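Long-range contact in Cfl (Pectobacterium brasiliense, PDB 7A9J), which probably activates carboxylic acids such as coronafacic acid with ATP for amide bond formation, as an adenylate-forming ligase: residues 453-458 against 467-472. The protein carries 1 engineered substitution. Residues are numbered along the deposited sequence; the frame is centred on the assembly and turned at random.
Sequences SVVFSV and IIALIQ
Phe456 lays one face of its ring over the side chain of Ile468. Ile468 CB sits 4.0 Å from the centroid of the Phe456 ring, displaced toward the rim, a CH-pi contact. The ring gets there because CG lies between the backbone N and the carbonyl carbon (chi1 55°), which swings it across to the partner strand. Ile468 CG2 adds a contact at 3.7 Å to Phe456 CZ. On its other branch, Ile468 CG1 meets Val458 CG2 at 3.9 Å, the two side chains crossing at about a right angle. Val458 CG1 lies at the ring edge of Phe456, in its plane.

The opposite face of the hairpin carries Ser453, Val455, Ile467, Ala469 and Ile471. Here Val455 CG1 touches Ile467 CG2 at 3.5 Å, while Val455 CG2 rests near Ala469 CB. Helix 437-445 packs along strand 450-460, with Ile440 and Leu444 against Val455, and its Glu441 takes a hydrogen bond from Val455 N. Helix 517-522 lies on the Phe456 side, where Ser521 touches Phe456 and Val458.

The backbones pair in antiparallel register, with Val454-Leu470 and Phe456-Ile468 as the hydrogen-bonded pairs. The bond from Ile468 N to Phe456 O is 2.8 Å and nearly straight, at 172°. Leu470 O is gripped twice, by Val454 N and by Ser453 OG at 3.0 Å. The hydroxyl donates from 31° off the carbonyl plane. Its anti placement relative to the backbone N turns it toward that oxygen.

Strand 464-473 also pairs with strand 500-503 on its far side, and strand 450-460 is an outermost strand of a four-stranded mixed sheet. The arrangement is an antiparallel beta hairpin in the small C-terminal domain of the AMP-binding enzyme family.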
ATOM      1  N   SER A 453     -16.532  -4.087  17.654  1.00 48.90           N
ATOM      2  CA  SER A 453     -16.961  -2.926  18.406  1.00 46.73           C
ATOM      3  C   SER A 453     -16.450  -1.688  17.697  1.00 47.22           C
ATOM      4  O   SER A 453     -15.390  -1.722  17.066  1.00 45.98           O
ATOM      5  CB  SER A 453     -16.436  -2.991  19.845  1.00 46.15           C
ATOM      6  OG  SER A 453     -16.683  -1.752  20.475  1.00 64.19           O
ATOM      7  N   VAL A 454     -17.217  -0.603  17.774  1.00 43.04           N
ATOM      8  CA  VAL A 454     -16.770   0.708  17.320  1.00 36.14           C
ATOM      9  C   VAL A 454     -17.152   1.711  18.415  1.00 41.06           C
ATOM     10  O   VAL A 454     -18.291   1.687  18.909  1.00 38.47           O
ATOM     11  CB  VAL A 454     -17.418   1.123  15.983  1.00 34.95           C
ATOM     12  CG1 VAL A 454     -16.983   2.523  15.598  1.00 39.13           C
ATOM     13  CG2 VAL A 454     -17.027   0.170  14.838  1.00 44.16           C
ATOM     14  N   VAL A 455     -16.204   2.582  18.801  1.00 33.70           N
ATOM     15  CA  VAL A 455     -16.423   3.572  19.867  1.00 32.28           C
ATOM     16  C   VAL A 455     -16.389   4.969  19.253  1.00 34.76           C
ATOM     17  O   VAL A 455     -15.550   5.256  18.400  1.00 33.51           O
ATOM     18  CB  VAL A 455     -15.377   3.418  20.993  1.00 35.48           C
ATOM     19  CG1 VAL A 455     -15.449   4.580  22.011  1.00 36.08           C
ATOM     20  CG2 VAL A 455     -15.531   2.085  21.698  1.00 35.86           C
ATOM     21  N   PHE A 456     -17.327   5.836  19.658  1.00 31.33           N
ATOM     22  CA  PHE A 456     -17.377   7.196  19.141  1.00 28.41           C
ATOM     23  C   PHE A 456     -18.046   8.067  20.205  1.00 30.97           C
ATOM     24  O   PHE A 456     -18.483   7.581  21.248  1.00 34.97           O
ATOM     25  CB  PHE A 456     -18.181   7.313  17.843  1.00 30.40           C
ATOM     26  CG  PHE A 456     -19.618   6.754  17.934  1.00 32.50           C
ATOM     27  CD1 PHE A 456     -19.865   5.416  17.684  1.00 37.18           C
ATOM     28  CD2 PHE A 456     -20.732   7.597  18.237  1.00 30.80           C
ATOM     29  CE1 PHE A 456     -21.139   4.890  17.759  1.00 38.67           C
ATOM     30  CE2 PHE A 456     -22.054   7.058  18.276  1.00 36.18           C
ATOM     31  CZ  PHE A 456     -22.248   5.722  18.052  1.00 39.06           C
ATOM     32  N   SER A 457     -18.094   9.357  19.954  1.00 31.25           N
ATOM     33  CA  SER A 457     -18.802  10.197  20.907  1.00 29.58           C
ATOM     34  C   SER A 457     -19.935  10.951  20.233  1.00 32.79           C
ATOM     35  O   SER A 457     -19.980  11.091  19.006  1.00 34.16           O
ATOM     36  CB  SER A 457     -17.845  11.199  21.609  1.00 37.07           C
ATOM     37  OG  SER A 457     -17.413  12.194  20.677  1.00 35.67           O
ATOM     38  N   VAL A 458     -20.840  11.432  21.081  1.00 30.91           N
ATOM     39  CA  VAL A 458     -21.932  12.302  20.663  1.00 31.20           C
ATOM     40  C   VAL A 458     -21.876  13.545  21.522  1.00 34.37           C
ATOM     41  O   VAL A 458     -21.330  13.534  22.640  1.00 33.05           O
ATOM     42  CB  VAL A 458     -23.313  11.598  20.752  1.00 32.45           C
ATOM     43  CG1 VAL A 458     -23.281  10.422  19.711  1.00 32.14           C
ATOM     44  CG2 VAL A 458     -23.604  11.059  22.127  1.00 33.34           C
ATOM     45  N   ILE A 467     -19.328   9.148  25.547  1.00 33.38           N
ATOM     46  CA  ILE A 467     -18.772   8.025  24.785  1.00 35.88           C
ATOM     47  C   ILE A 467     -19.812   6.943  24.586  1.00 36.68           C
ATOM     48  O   ILE A 467     -20.428   6.469  25.547  1.00 38.76           O
ATOM     49  CB  ILE A 467     -17.530   7.459  25.492  1.00 35.21           C
ATOM     50  CG1 ILE A 467     -16.460   8.552  25.538  1.00 35.71           C
ATOM     51  CG2 ILE A 467     -17.010   6.166  24.771  1.00 33.64           C
ATOM     52  CD1 ILE A 467     -15.226   8.120  26.321  1.00 43.65           C
ATOM     53  N   ILE A 468     -19.995   6.537  23.331  1.00 31.51           N
ATOM     54  CA  ILE A 468     -20.913   5.462  22.972  1.00 33.27           C
ATOM     55  C   ILE A 468     -20.089   4.286  22.457  1.00 35.23           C
ATOM     56  O   ILE A 468     -19.147   4.478  21.670  1.00 35.01           O
ATOM     57  CB  ILE A 468     -21.892   5.944  21.884  1.00 34.55           C
ATOM     58  CG1 ILE A 468     -22.488   7.320  22.253  1.00 34.79           C
ATOM     59  CG2 ILE A 468     -22.911   4.839  21.563  1.00 36.02           C
ATOM     60  CD1 ILE A 468     -23.288   7.388  23.575  1.00 33.33           C
ATOM     61  N   ALA A 469     -20.459   3.073  22.846  1.00 35.68           N
ATOM     62  CA  ALA A 469     -19.814   1.887  22.272  1.00 39.98           C
ATOM     63  C   ALA A 469     -20.840   1.100  21.475  1.00 40.55           C
ATOM     64  O   ALA A 469     -21.864   0.667  22.025  1.00 42.27           O
ATOM     65  CB  ALA A 469     -19.214   0.997  23.369  1.00 41.66           C
ATOM     66  N   LEU A 470     -20.560   0.895  20.197  1.00 39.45           N
ATOM     67  CA  LEU A 470     -21.296  -0.085  19.416  1.00 42.94           C
ATOM     68  C   LEU A 470     -20.671  -1.456  19.638  1.00 49.16           C
ATOM     69  O   LEU A 470     -19.468  -1.632  19.430  1.00 48.96           O
ATOM     70  CB  LEU A 470     -21.276   0.344  17.948  1.00 48.71           C
ATOM     71  CG  LEU A 470     -22.292  -0.104  16.908  1.00 55.30           C
ATOM     72  CD1 LEU A 470     -23.683  -0.023  17.491  1.00 58.18           C
ATOM     73  CD2 LEU A 470     -22.169   0.851  15.714  1.00 45.41           C
ATOM     74  N   ILE A 471     -21.468  -2.415  20.099  1.00 49.21           N
ATOM     75  CA  ILE A 471     -20.986  -3.737  20.507  1.00 55.60           C
ATOM     76  C   ILE A 471     -21.640  -4.787  19.617  1.00 63.96           C
ATOM     77  O   ILE A 471     -22.874  -4.894  19.586  1.00 54.10           O
ATOM     78  CB  ILE A 471     -21.323  -4.042  21.977  1.00 54.06           C
ATOM     79  CG1 ILE A 471     -20.754  -2.982  22.923  1.00 58.35           C
ATOM     80  CG2 ILE A 471     -20.854  -5.465  22.356  1.00 63.43           C
ATOM     81  CD1 ILE A 471     -19.267  -2.998  23.024  1.00 46.38           C
ATOM     82  N   GLN A 472     -20.825  -5.604  18.948  1.00 56.13           N
ATOM     83  CA  GLN A 472     -21.352  -6.709  18.148  1.00 61.20           C
ATOM     84  C   GLN A 472     -21.079  -8.011  18.872  1.00 66.43           C
ATOM     85  O   GLN A 472     -19.914  -8.436  18.942  1.00 64.32           O
ATOM     86  CB  GLN A 472     -20.735  -6.734  16.748  1.00 55.56           C
ATOM     87  CG  GLN A 472     -21.143  -7.944  15.906  1.00 69.51           C
ATOM     88  CD  GLN A 472     -20.527  -7.904  14.517  1.00 66.32           C
ATOM     89  OE1 GLN A 472     -20.648  -6.907  13.787  1.00 70.88           O
ATOM     90  NE2 GLN A 472     -19.850  -8.984  14.149  1.00 78.86           N
TER